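Local atomic coordinates of Cow rumen GH26 endo-mannanase (Metagenome, PDB entry 6UEH), a protein that hydrolyses internal beta-1,4-mannosidic bonds of mannans such as galactomannan and carries a calcium-binding accessory domain beside its catalytic domain. Residues A42-A47 and A123-I128; I169-Q174 and D474-L479; Y210-G215 and W239-P244; T336-W341 and W373-E378. One frame throughout, in Å; residues are numbered along the deposited sequence.

Interaction 1: residues A42-A47 and A123-I128. With CA (calcium ion), chain B.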
# COMPACT_ATOMS: atom_id res chain seq x y z
N ALA A 42 34.75 -12.03 -1.09
CA ALA A 42 34.53 -11.60 -2.46
C ALA A 42 34.43 -10.08 -2.51
O ALA A 42 33.70 -9.47 -1.72
CB ALA A 42 33.27 -12.24 -3.04
N TYR A 43 35.18 -9.47 -3.42
CA TYR A 43 35.10 -8.03 -3.64
C TYR A 43 34.31 -7.78 -4.91
O TYR A 43 34.85 -7.87 -6.02
CB TYR A 43 36.50 -7.41 -3.73
CG TYR A 43 36.53 -5.89 -3.85
CD1 TYR A 43 35.46 -5.11 -3.40
CD2 TYR A 43 37.62 -5.25 -4.41
CE1 TYR A 43 35.50 -3.73 -3.52
CE2 TYR A 43 37.66 -3.88 -4.53
CZ TYR A 43 36.60 -3.12 -4.08
OH TYR A 43 36.66 -1.75 -4.21
N LEU A 44 33.03 -7.51 -4.75
CA LEU A 44 32.14 -7.22 -5.86
C LEU A 44 32.43 -5.83 -6.40
O LEU A 44 32.16 -4.85 -5.73
CB LEU A 44 30.68 -7.32 -5.42
CG LEU A 44 29.57 -6.84 -6.36
CD1 LEU A 44 29.37 -7.82 -7.48
CD2 LEU A 44 28.26 -6.64 -5.60
N THR A 45 32.98 -5.74 -7.61
CA THR A 45 33.26 -4.43 -8.19
C THR A 45 32.29 -4.10 -9.32
O THR A 45 31.20 -3.57 -9.06
CB THR A 45 34.72 -4.33 -8.72
OG1 THR A 45 35.01 -5.45 -9.56
CG2 THR A 45 35.71 -4.29 -7.56
N ASN A 46 32.67 -4.40 -10.56
CA ASN A 46 31.81 -4.11 -11.70
C ASN A 46 31.33 -5.37 -12.43
O ASN A 46 30.92 -5.30 -13.59
CB ASN A 46 32.53 -3.18 -12.70
CG ASN A 46 33.82 -3.78 -13.23
OD1 ASN A 46 34.22 -4.88 -12.85
ND2 ASN A 46 34.49 -3.04 -14.11
N ALA A 47 31.39 -6.51 -11.75
CA ALA A 47 30.93 -7.77 -12.32
C ALA A 47 30.24 -8.61 -11.25
O ALA A 47 30.69 -8.63 -10.10
CB ALA A 47 32.09 -8.53 -12.93
N ALA A 123 31.26 -3.44 -2.94
CA ALA A 123 31.00 -3.85 -1.57
C ALA A 123 31.64 -5.22 -1.36
O ALA A 123 31.95 -5.92 -2.32
CB ALA A 123 29.51 -3.90 -1.29
N GLU A 124 31.84 -5.59 -0.10
CA GLU A 124 32.56 -6.81 0.22
C GLU A 124 31.61 -7.86 0.80
O GLU A 124 30.72 -7.54 1.58
CB GLU A 124 33.70 -6.52 1.20
CG GLU A 124 34.76 -5.56 0.67
CD GLU A 124 34.28 -4.12 0.61
OE1 GLU A 124 33.84 -3.59 1.65
OE2 GLU A 124 34.33 -3.51 -0.48
N PHE A 125 31.81 -9.11 0.40
CA PHE A 125 30.97 -10.21 0.85
C PHE A 125 31.81 -11.35 1.42
O PHE A 125 32.61 -11.95 0.70
CB PHE A 125 30.09 -10.72 -0.30
CG PHE A 125 29.13 -9.69 -0.82
CD1 PHE A 125 29.54 -8.72 -1.71
CD2 PHE A 125 27.80 -9.70 -0.42
CE1 PHE A 125 28.66 -7.78 -2.19
CE2 PHE A 125 26.91 -8.76 -0.89
CZ PHE A 125 27.34 -7.79 -1.79
N ASP A 126 31.64 -11.63 2.71
CA ASP A 126 32.39 -12.69 3.37
C ASP A 126 31.67 -14.03 3.21
O ASP A 126 32.24 -14.99 2.70
CB ASP A 126 32.57 -12.37 4.85
CG ASP A 126 33.37 -13.43 5.60
OD1 ASP A 126 34.14 -14.17 4.94
OD2 ASP A 126 33.24 -13.51 6.83
N THR A 127 30.42 -14.08 3.67
CA THR A 127 29.58 -15.25 3.51
C THR A 127 28.17 -14.83 3.08
O THR A 127 27.78 -13.67 3.25
CB THR A 127 29.47 -16.08 4.80
OG1 THR A 127 28.93 -15.26 5.85
CG2 THR A 127 30.83 -16.61 5.23
N ILE A 128 27.42 -15.77 2.53
CA ILE A 128 26.03 -15.55 2.17
C ILE A 128 25.19 -16.68 2.74
O ILE A 128 25.58 -17.85 2.68
CB ILE A 128 25.84 -15.47 0.64
CG1 ILE A 128 26.76 -14.39 0.05
CG2 ILE A 128 24.39 -15.20 0.29
CD1 ILE A 128 26.96 -14.51 -1.45
CA CA B . 34.74 -15.78 3.41

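Interaction 2: residues I169-Q174 and D474-L479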
# COMPACT_ATOMS: atom_id res chain seq x y z
N ILE A 169 -7.52 -12.71 2.13
CA ILE A 169 -7.66 -11.38 1.57
C ILE A 169 -9.15 -11.13 1.32
O ILE A 169 -9.88 -12.02 0.86
CB ILE A 169 -6.83 -11.18 0.27
CG1 ILE A 169 -6.82 -9.71 -0.14
CG2 ILE A 169 -7.34 -12.07 -0.86
CD1 ILE A 169 -5.83 -9.38 -1.23
N ILE A 170 -9.62 -9.94 1.65
CA ILE A 170 -11.04 -9.62 1.54
C ILE A 170 -11.34 -8.98 0.19
O ILE A 170 -10.66 -8.05 -0.22
CB ILE A 170 -11.49 -8.69 2.68
CG1 ILE A 170 -11.11 -9.30 4.03
CG2 ILE A 170 -12.98 -8.42 2.60
CD1 ILE A 170 -11.38 -8.40 5.21
N SER A 171 -12.36 -9.48 -0.50
CA SER A 171 -12.72 -8.90 -1.79
C SER A 171 -13.38 -7.53 -1.63
O SER A 171 -14.06 -7.27 -0.64
CB SER A 171 -13.65 -9.85 -2.56
OG SER A 171 -14.80 -10.18 -1.80
N GLY A 172 -13.17 -6.66 -2.61
CA GLY A 172 -13.73 -5.33 -2.57
C GLY A 172 -13.97 -4.75 -3.95
O GLY A 172 -13.40 -5.23 -4.93
N GLN A 173 -14.80 -3.72 -4.02
CA GLN A 173 -15.12 -3.08 -5.29
C GLN A 173 -15.65 -1.66 -5.07
O GLN A 173 -16.55 -1.45 -4.26
CB GLN A 173 -16.14 -3.89 -6.08
CG GLN A 173 -16.56 -3.25 -7.40
CD GLN A 173 -15.39 -3.12 -8.36
OE1 GLN A 173 -14.63 -4.06 -8.57
NE2 GLN A 173 -15.25 -1.93 -8.95
N GLN A 174 -15.09 -0.70 -5.80
CA GLN A 174 -15.57 0.67 -5.75
C GLN A 174 -16.79 0.84 -6.65
O GLN A 174 -16.78 0.37 -7.79
CB GLN A 174 -14.47 1.65 -6.18
CG GLN A 174 -14.84 3.12 -6.02
CD GLN A 174 -14.74 3.60 -4.58
OE1 GLN A 174 -14.04 3.00 -3.77
NE2 GLN A 174 -15.43 4.69 -4.27
N ASP A 474 -10.48 -20.21 -1.49
CA ASP A 474 -10.63 -20.27 -0.04
C ASP A 474 -9.91 -19.11 0.63
O ASP A 474 -10.28 -18.67 1.72
CB ASP A 474 -10.09 -21.59 0.51
CG ASP A 474 -10.97 -22.78 0.16
OD1 ASP A 474 -12.18 -22.57 -0.06
OD2 ASP A 474 -10.45 -23.91 0.10
N TYR A 475 -8.88 -18.60 -0.05
CA TYR A 475 -8.07 -17.51 0.48
C TYR A 475 -8.82 -16.17 0.44
O TYR A 475 -8.45 -15.23 1.13
CB TYR A 475 -6.75 -17.41 -0.29
CG TYR A 475 -5.80 -16.36 0.23
CD1 TYR A 475 -5.11 -16.55 1.42
CD2 TYR A 475 -5.60 -15.17 -0.46
CE1 TYR A 475 -4.24 -15.59 1.90
CE2 TYR A 475 -4.73 -14.21 0.01
CZ TYR A 475 -4.06 -14.42 1.20
OH TYR A 475 -3.19 -13.46 1.68
N CYS A 476 -9.87 -16.10 -0.37
CA CYS A 476 -10.57 -14.83 -0.56
C CYS A 476 -11.92 -14.79 0.16
O CYS A 476 -12.76 -15.67 -0.02
CB CYS A 476 -10.77 -14.56 -2.05
SG CYS A 476 -11.68 -13.03 -2.44
N ILE A 477 -12.11 -13.75 0.97
CA ILE A 477 -13.37 -13.54 1.67
C ILE A 477 -14.33 -12.74 0.81
O ILE A 477 -14.00 -11.65 0.34
CB ILE A 477 -13.14 -12.82 3.01
CG1 ILE A 477 -12.41 -13.75 3.98
CG2 ILE A 477 -14.46 -12.35 3.61
CD1 ILE A 477 -12.00 -13.08 5.27
N THR A 478 -15.52 -13.30 0.59
CA THR A 478 -16.55 -12.62 -0.19
C THR A 478 -17.72 -12.26 0.73
O THR A 478 -17.66 -12.52 1.94
CB THR A 478 -17.04 -13.49 -1.36
OG1 THR A 478 -17.75 -14.63 -0.86
CG2 THR A 478 -15.86 -13.95 -2.21
N LEU A 479 -18.77 -11.67 0.17
CA LEU A 479 -19.88 -11.15 0.97
C LEU A 479 -20.50 -12.21 1.88
O LEU A 479 -20.79 -11.95 3.05
CB LEU A 479 -20.96 -10.56 0.05
CG LEU A 479 -22.14 -9.88 0.76
CD1 LEU A 479 -21.64 -8.82 1.72
CD2 LEU A 479 -23.11 -9.28 -0.25

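Interaction 3: residues Y210-G215 and W239-P244. With ACT (acetate ion), chain D.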
# COMPACT_ATOMS: atom_id res chain seq x y z
N TYR A 210 -21.21 15.77 -1.64
CA TYR A 210 -21.74 16.53 -0.51
C TYR A 210 -20.81 17.70 -0.21
O TYR A 210 -20.24 17.78 0.88
CB TYR A 210 -21.88 15.64 0.73
CG TYR A 210 -22.78 14.43 0.56
CD1 TYR A 210 -24.15 14.51 0.80
CD2 TYR A 210 -22.26 13.20 0.18
CE1 TYR A 210 -24.97 13.40 0.66
CE2 TYR A 210 -23.07 12.08 0.04
CZ TYR A 210 -24.42 12.19 0.28
OH TYR A 210 -25.22 11.08 0.13
N ASN A 211 -20.67 18.61 -1.17
CA ASN A 211 -19.71 19.71 -1.06
C ASN A 211 -20.39 21.08 -1.16
O ASN A 211 -21.53 21.18 -1.60
CB ASN A 211 -18.63 19.57 -2.14
CG ASN A 211 -19.18 19.80 -3.54
OD1 ASN A 211 -19.33 20.95 -3.97
ND2 ASN A 211 -19.47 18.72 -4.25
N PRO A 212 -19.69 22.15 -0.73
CA PRO A 212 -20.30 23.48 -0.73
C PRO A 212 -20.32 24.20 -2.08
O PRO A 212 -20.82 25.32 -2.15
CB PRO A 212 -19.43 24.27 0.26
CG PRO A 212 -18.66 23.24 1.03
CD PRO A 212 -18.44 22.13 0.05
N LEU A 213 -19.80 23.57 -3.13
CA LEU A 213 -19.65 24.24 -4.43
C LEU A 213 -20.73 23.87 -5.43
O LEU A 213 -21.36 24.75 -6.03
CB LEU A 213 -18.27 23.92 -5.02
CG LEU A 213 -17.08 24.38 -4.18
CD1 LEU A 213 -15.77 23.93 -4.80
CD2 LEU A 213 -17.10 25.89 -4.00
N TYR A 214 -20.94 22.57 -5.61
CA TYR A 214 -21.94 22.07 -6.55
C TYR A 214 -22.69 20.91 -5.91
O TYR A 214 -23.19 20.02 -6.61
CB TYR A 214 -21.28 21.64 -7.86
CG TYR A 214 -20.12 20.68 -7.68
CD1 TYR A 214 -18.83 21.15 -7.46
CD2 TYR A 214 -20.32 19.31 -7.72
CE1 TYR A 214 -17.77 20.29 -7.29
CE2 TYR A 214 -19.26 18.43 -7.55
CZ TYR A 214 -17.99 18.92 -7.34
OH TYR A 214 -16.93 18.06 -7.16
N GLY A 215 -22.76 20.93 -4.59
CA GLY A 215 -23.28 19.81 -3.82
C GLY A 215 -24.70 19.39 -4.15
O GLY A 215 -25.56 20.22 -4.43
N TRP A 239 -12.91 10.53 -0.32
CA TRP A 239 -13.52 11.85 -0.26
C TRP A 239 -12.84 12.80 -1.25
O TRP A 239 -11.97 13.58 -0.86
CB TRP A 239 -13.43 12.41 1.17
CG TRP A 239 -14.14 13.71 1.40
CD1 TRP A 239 -15.28 14.16 0.81
CD2 TRP A 239 -13.73 14.74 2.31
NE1 TRP A 239 -15.62 15.40 1.29
CE2 TRP A 239 -14.68 15.78 2.21
CE3 TRP A 239 -12.66 14.89 3.20
CZ2 TRP A 239 -14.59 16.95 2.97
CZ3 TRP A 239 -12.57 16.05 3.95
CH2 TRP A 239 -13.53 17.07 3.83
N HIS A 240 -13.22 12.72 -2.52
CA HIS A 240 -12.63 13.56 -3.56
C HIS A 240 -13.14 15.00 -3.48
O HIS A 240 -13.73 15.51 -4.44
CB HIS A 240 -12.93 12.99 -4.95
CG HIS A 240 -12.09 11.80 -5.32
ND1 HIS A 240 -12.34 10.54 -4.83
CD2 HIS A 240 -11.01 11.69 -6.13
CE1 HIS A 240 -11.45 9.70 -5.32
NE2 HIS A 240 -10.63 10.37 -6.11
N ILE A 241 -12.91 15.66 -2.35
CA ILE A 241 -13.41 17.01 -2.14
C ILE A 241 -12.66 18.02 -3.03
O ILE A 241 -11.44 18.14 -2.96
CB ILE A 241 -13.31 17.43 -0.65
CG1 ILE A 241 -13.76 18.88 -0.46
CG2 ILE A 241 -11.90 17.20 -0.09
CD1 ILE A 241 -15.23 19.11 -0.79
N ASN A 242 -13.42 18.71 -3.87
CA ASN A 242 -12.86 19.69 -4.79
C ASN A 242 -12.69 21.08 -4.16
O ASN A 242 -13.33 21.40 -3.16
CB ASN A 242 -13.73 19.82 -6.04
CG ASN A 242 -13.60 18.64 -6.98
OD1 ASN A 242 -13.50 17.49 -6.55
ND2 ASN A 242 -13.60 18.92 -8.28
N VAL A 243 -11.83 21.88 -4.77
CA VAL A 243 -11.73 23.30 -4.43
C VAL A 243 -11.99 24.10 -5.71
O VAL A 243 -11.85 23.56 -6.81
CB VAL A 243 -10.35 23.67 -3.85
CG1 VAL A 243 -10.09 22.90 -2.56
CG2 VAL A 243 -9.25 23.40 -4.87
N PRO A 244 -12.39 25.37 -5.58
CA PRO A 244 -12.53 26.19 -6.79
C PRO A 244 -11.19 26.38 -7.48
O PRO A 244 -10.18 26.61 -6.81
CB PRO A 244 -13.06 27.52 -6.26
CG PRO A 244 -13.69 27.19 -4.94
CD PRO A 244 -12.85 26.09 -4.38
C ACT D . -8.84 8.03 -7.48
O ACT D . -8.98 9.22 -7.81
OXT ACT D . -8.84 7.79 -6.25
CH3 ACT D . -8.69 6.94 -8.50
O HOH W 1 -17.65 17.76 1.81
O HOH W 2 -16.13 17.98 -4.31

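Interaction 4: residues T336-W341 and W373-E378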
# COMPACT_ATOMS: atom_id res chain seq x y z
N THR A 336 3.15 19.65 5.76
CA THR A 336 1.87 20.35 5.73
C THR A 336 0.72 19.36 5.61
O THR A 336 -0.31 19.52 6.27
CB THR A 336 1.80 21.36 4.57
OG1 THR A 336 2.76 22.40 4.78
CG2 THR A 336 0.41 21.98 4.47
N TYR A 337 0.91 18.33 4.79
CA TYR A 337 -0.13 17.33 4.59
C TYR A 337 -0.50 16.63 5.90
O TYR A 337 -1.68 16.46 6.20
CB TYR A 337 0.29 16.27 3.57
CG TYR A 337 -0.60 15.06 3.62
CD1 TYR A 337 -1.88 15.09 3.09
CD2 TYR A 337 -0.18 13.88 4.24
CE1 TYR A 337 -2.72 13.99 3.16
CE2 TYR A 337 -1.01 12.78 4.32
CZ TYR A 337 -2.27 12.84 3.77
OH TYR A 337 -3.10 11.73 3.84
N VAL A 338 0.51 16.21 6.65
CA VAL A 338 0.28 15.52 7.92
C VAL A 338 -0.51 16.42 8.88
O VAL A 338 -1.40 15.95 9.58
CB VAL A 338 1.61 15.08 8.58
CG1 VAL A 338 1.38 14.58 10.00
CG2 VAL A 338 2.28 14.00 7.74
N GLU A 339 -0.19 17.71 8.87
CA GLU A 339 -0.91 18.67 9.70
C GLU A 339 -2.37 18.77 9.28
O GLU A 339 -3.26 18.90 10.12
CB GLU A 339 -0.23 20.05 9.64
CG GLU A 339 1.17 20.07 10.23
CD GLU A 339 1.84 21.43 10.12
OE1 GLU A 339 3.08 21.50 10.25
OE2 GLU A 339 1.13 22.43 9.91
N ILE A 340 -2.63 18.69 7.98
CA ILE A 340 -3.99 18.71 7.46
C ILE A 340 -4.76 17.46 7.89
O ILE A 340 -5.92 17.55 8.29
CB ILE A 340 -4.01 18.83 5.92
CG1 ILE A 340 -3.40 20.16 5.48
CG2 ILE A 340 -5.43 18.70 5.39
CD1 ILE A 340 -3.35 20.36 3.98
N TRP A 341 -4.10 16.31 7.82
CA TRP A 341 -4.71 15.06 8.28
C TRP A 341 -5.09 15.13 9.75
O TRP A 341 -6.20 14.75 10.14
CB TRP A 341 -3.75 13.88 8.05
CG TRP A 341 -4.28 12.56 8.57
CD1 TRP A 341 -4.23 12.10 9.86
CD2 TRP A 341 -4.94 11.54 7.81
NE1 TRP A 341 -4.81 10.86 9.94
CE2 TRP A 341 -5.25 10.49 8.70
CE3 TRP A 341 -5.29 11.41 6.46
CZ2 TRP A 341 -5.90 9.33 8.29
CZ3 TRP A 341 -5.93 10.25 6.05
CH2 TRP A 341 -6.23 9.23 6.96
N TRP A 373 4.94 11.05 4.89
CA TRP A 373 3.52 11.32 4.64
C TRP A 373 2.62 10.54 5.60
O TRP A 373 1.40 10.57 5.48
CB TRP A 373 3.16 10.98 3.20
CG TRP A 373 3.89 11.80 2.18
CD1 TRP A 373 5.15 11.58 1.71
CD2 TRP A 373 3.41 12.97 1.52
NE1 TRP A 373 5.49 12.54 0.79
CE2 TRP A 373 4.44 13.41 0.65
CE3 TRP A 373 2.22 13.69 1.56
CZ2 TRP A 373 4.30 14.54 -0.16
CZ3 TRP A 373 2.08 14.81 0.76
CH2 TRP A 373 3.12 15.22 -0.09
N TYR A 374 3.24 9.85 6.56
CA TYR A 374 2.50 9.09 7.56
C TYR A 374 2.19 9.97 8.77
O TYR A 374 3.08 10.61 9.33
CB TYR A 374 3.30 7.85 7.98
CG TYR A 374 2.64 6.99 9.04
CD1 TYR A 374 1.34 6.52 8.88
CD2 TYR A 374 3.33 6.62 10.19
CE1 TYR A 374 0.74 5.73 9.83
CE2 TYR A 374 2.73 5.82 11.15
CZ TYR A 374 1.44 5.38 10.97
OH TYR A 374 0.86 4.58 11.93
N ALA A 375 0.92 10.00 9.17
CA ALA A 375 0.47 10.90 10.23
C ALA A 375 0.76 10.38 11.63
O ALA A 375 0.56 11.09 12.62
CB ALA A 375 -1.01 11.19 10.08
N GLY A 376 1.21 9.13 11.74
CA GLY A 376 1.58 8.57 13.03
C GLY A 376 0.57 7.57 13.57
O GLY A 376 -0.60 7.59 13.20
N ASP A 377 1.04 6.71 14.47
CA ASP A 377 0.23 5.62 15.01
C ASP A 377 -1.04 6.09 15.71
O ASP A 377 -2.03 5.36 15.76
CB ASP A 377 1.05 4.77 15.99
CG ASP A 377 2.16 4.00 15.31
OD1 ASP A 377 2.10 3.84 14.07
OD2 ASP A 377 3.08 3.54 16.01
N GLU A 378 -1.01 7.30 16.26
CA GLU A 378 -2.12 7.79 17.06
C GLU A 378 -3.19 8.48 16.20
O GLU A 378 -4.23 8.89 16.71
CB GLU A 378 -1.61 8.75 18.15
CG GLU A 378 -1.08 10.09 17.65
CD GLU A 378 0.33 10.03 17.05
OE1 GLU A 378 0.88 8.92 16.90
OE2 GLU A 378 0.88 11.10 16.72

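Interaction 1: residues A42-A47 and A123-I128
Ala42 and Phe125 exchange two backbone hydrogen bonds: Ala42 N donates to Phe125 O at 2.8 Å, and Phe125 N donates back to Ala42 O at 2.9 Å. Both are close to straight at the hydrogen. One rung further, Leu44 N meets Ala123 O at 3.1 Å, but the angle at its hydrogen falls to 137°. The answering bond from Ala123 N to Leu44 O is longer still, 3.3 Å. The ladder is therefore antiparallel, with Tyr43 and Glu124 as the non-hydrogen-bonded pair in its middle, and it slackens toward Leu44. Glu124 turns its own backbone groups to Ala68, so strand 123-125 is bonded along both edges.

Tyr43 and Glu124 lie side by side on one face of the sheet. The glutamate chain is bent at its second torsion (73°), which brings OE2 to 3.3 Å from Tyr43 CE1. On the other face Leu44 CD2 packs 3.6 Å from Phe125 CE1, and the phenylalanine ring continues to Phe116 and Phe102. With an alanine at Phe125, Leu44 CD2 would probably lose its aromatic partner and a gap would open beside Phe116.

The chain then turns a corner at Asp126. Its first torsion (chi1 -179°) sets the carboxylate on the carbonyl side, which lets OD1 and O reach the same calcium ion, at 2.3 Å and 2.7 Å. Glu13, Glu15, Ser37 and Gly40 complete the site. In this CBM6-family domain, backbone hydrogen bonds satisfy the strand up to the corner, where Asp126 keeps such bonds to Ala14 and Lys66 and adds two oxygens to the calcium site.

Interaction 2: residues I169-Q174 and D474-L479
Ile169 and Tyr475 begin a short parallel ladder in which three backbone hydrogen bonds follow one another. Ile169 N donates to Tyr475 O at 2.9 Å, Ile477 N to Ile169 O at 2.8 Å, and Ser171 N to Ile477 O at 2.8 Å. All three are nearly straight, which fixes the register as Ile169 beside Cys476 and Ile170 beside Ile477.

A side chain adds a fourth bond. Ser171 OG sits between its own backbone N and carbonyl carbon (chi1 55°), and from there donates to Ile477 O at 2.7 Å. Ile477 O thus accepts from both N and OG of Ser171, the hydroxyl arriving more bent at the oxygen than the peptide N-H does, with a C=O...OG angle of 134°. The hydroxyl in turn accepts from Ala201 N and is thereby tied to the chain leading into strand 202-206.

The apolar contacts divide between the two faces. Ile170 and Ile477 run side by side, CG1 of the former 4.1 Å from CD1 of the latter, and both pack on helix 152-164, which places them on the outside of the barrel. Facing the other way, Cys476 SG lies 3.7 Å from Ser171 CB. Ile169 CG2 meets Tyr475 CE2 at 3.5 Å, while Ile169 N stands over a face of that tyrosine ring near its rim.

Strand 169-174 is the first and 476-477 the last of the eight parallel strands of the TIM-barrel domain. The first and last strands of the barrel are thus joined there chiefly by directional backbone hydrogen bonds, reinforced by one buried hydroxyl.

Interaction 3: residues Y210-G215 and W239-P244
Tyr214 presents the edge of its ring to Asn242, whose CB lies near the ring plane, while one face is occupied by Asn211 ND2, 3.3 Å above the plane and offset toward the rim. The ring and the Asn242 amide stand almost perpendicular, their planes 82° apart, and Tyr214 OH is 3.4 Å from Asn242 CG. Trp239 holds Ile241 CB over one face. His240 meets acetate, probably from the crystallisation liquor, at its ring edge: NE2 donates to acetate O at 2.6 Å, and the same ion is bonded to His312 NE2.

No direct hydrogen bond joins the two segments, and waters do this work. One water lies 3.0 Å from Tyr214 OH and accepts from Asn242 N at 2.8 Å. Another donates to Tyr210 O and accepts from Trp239 NE1 at 3.2 Å, in the plane of the indole.

Apolar groups close the remainder. Leu213 CD1 packs 3.7 Å from Pro244 CD, the two side chains crossing at about a right angle, and Ile241 CD1 rests against Asn211 CB. Asn211 also shapes its own loop: with CG placed between backbone N and carbonyl carbon (chi1 69°), its OD1 accepts from Leu213 N, closing an Asx turn, and from Tyr214 N, extending it to an Asx motif.

The two loops follow neighbouring barrel strands, 202-206 and 234-238, at the end where TIM-barrel glycosidases keep their active sites; the acetate between two histidines is consistent with a pocket there. The segments meet through water and apolar contacts, while Asn211 fixes its own turn and 239-244 is held mostly by outside partners such as Asp206, Trp328 and Tyr284.

Interaction 4: residues T336-W341 and W373-E378
Tyr337, whose ring meets Trp373, has its hydroxyl gripped twice: OH is hydrogen-bonded to Leu311 O and to Gln361 NE2. The ring points out of the helix toward the loop, CG lying opposite the backbone N (chi1 165°). Its edge comes up to Trp373 O, with CE2 at 3.5 Å. CD2 touches Trp373 CE3 at 3.6 Å, close to the indole plane. The two rings are neither stacked nor perpendicular, for their planes stand 46° apart. Trp373 is pinned separately by NE1, bonded to Asn319 O.

Helix 334-351 forms the crossover between strands 306-309 and 357-362 of the TIM barrel, and the loop 373-378 comes after the second of these. Helix and loop both lean on Gln361, since its OE1 accepts from Ala375 N. A phenylalanine at Tyr337 lacks the hydroxyl and would probably leave Leu311 O and Gln361 NE2 without this mate, loosening the amide that also holds Ala375.

One helical turn on, Trp341 CD1 presses against Ala375 CB at 3.4 Å while its NE1 bonds to Tyr379 O. Between the two aromatics, Val338 straddles the loop backbone, CG1 lying 3.8 Å from Ala375 CA and CG2 facing Tyr374 O.

In the fold
Interaction 1 belongs to the CBM6-family domain, its centre about 41 to 56 Å from the centres of the others, which share the GH26 barrel. Its antiparallel ladder and the parallel one of interaction 2 are both strand pairings carried by backbone hydrogen bonds. Interactions 3 and 4 join no strands of the barrel sheet and have no direct hydrogen bond between their segments: waters and methyl groups serve in the first, aromatic and aliphatic packing in the second. All four are largely buried. Along the chain, interactions 3 and 4 are nested inside the loop that 169-174 and 474-479 close; they follow in series, their nearest atoms about 8 Å apart.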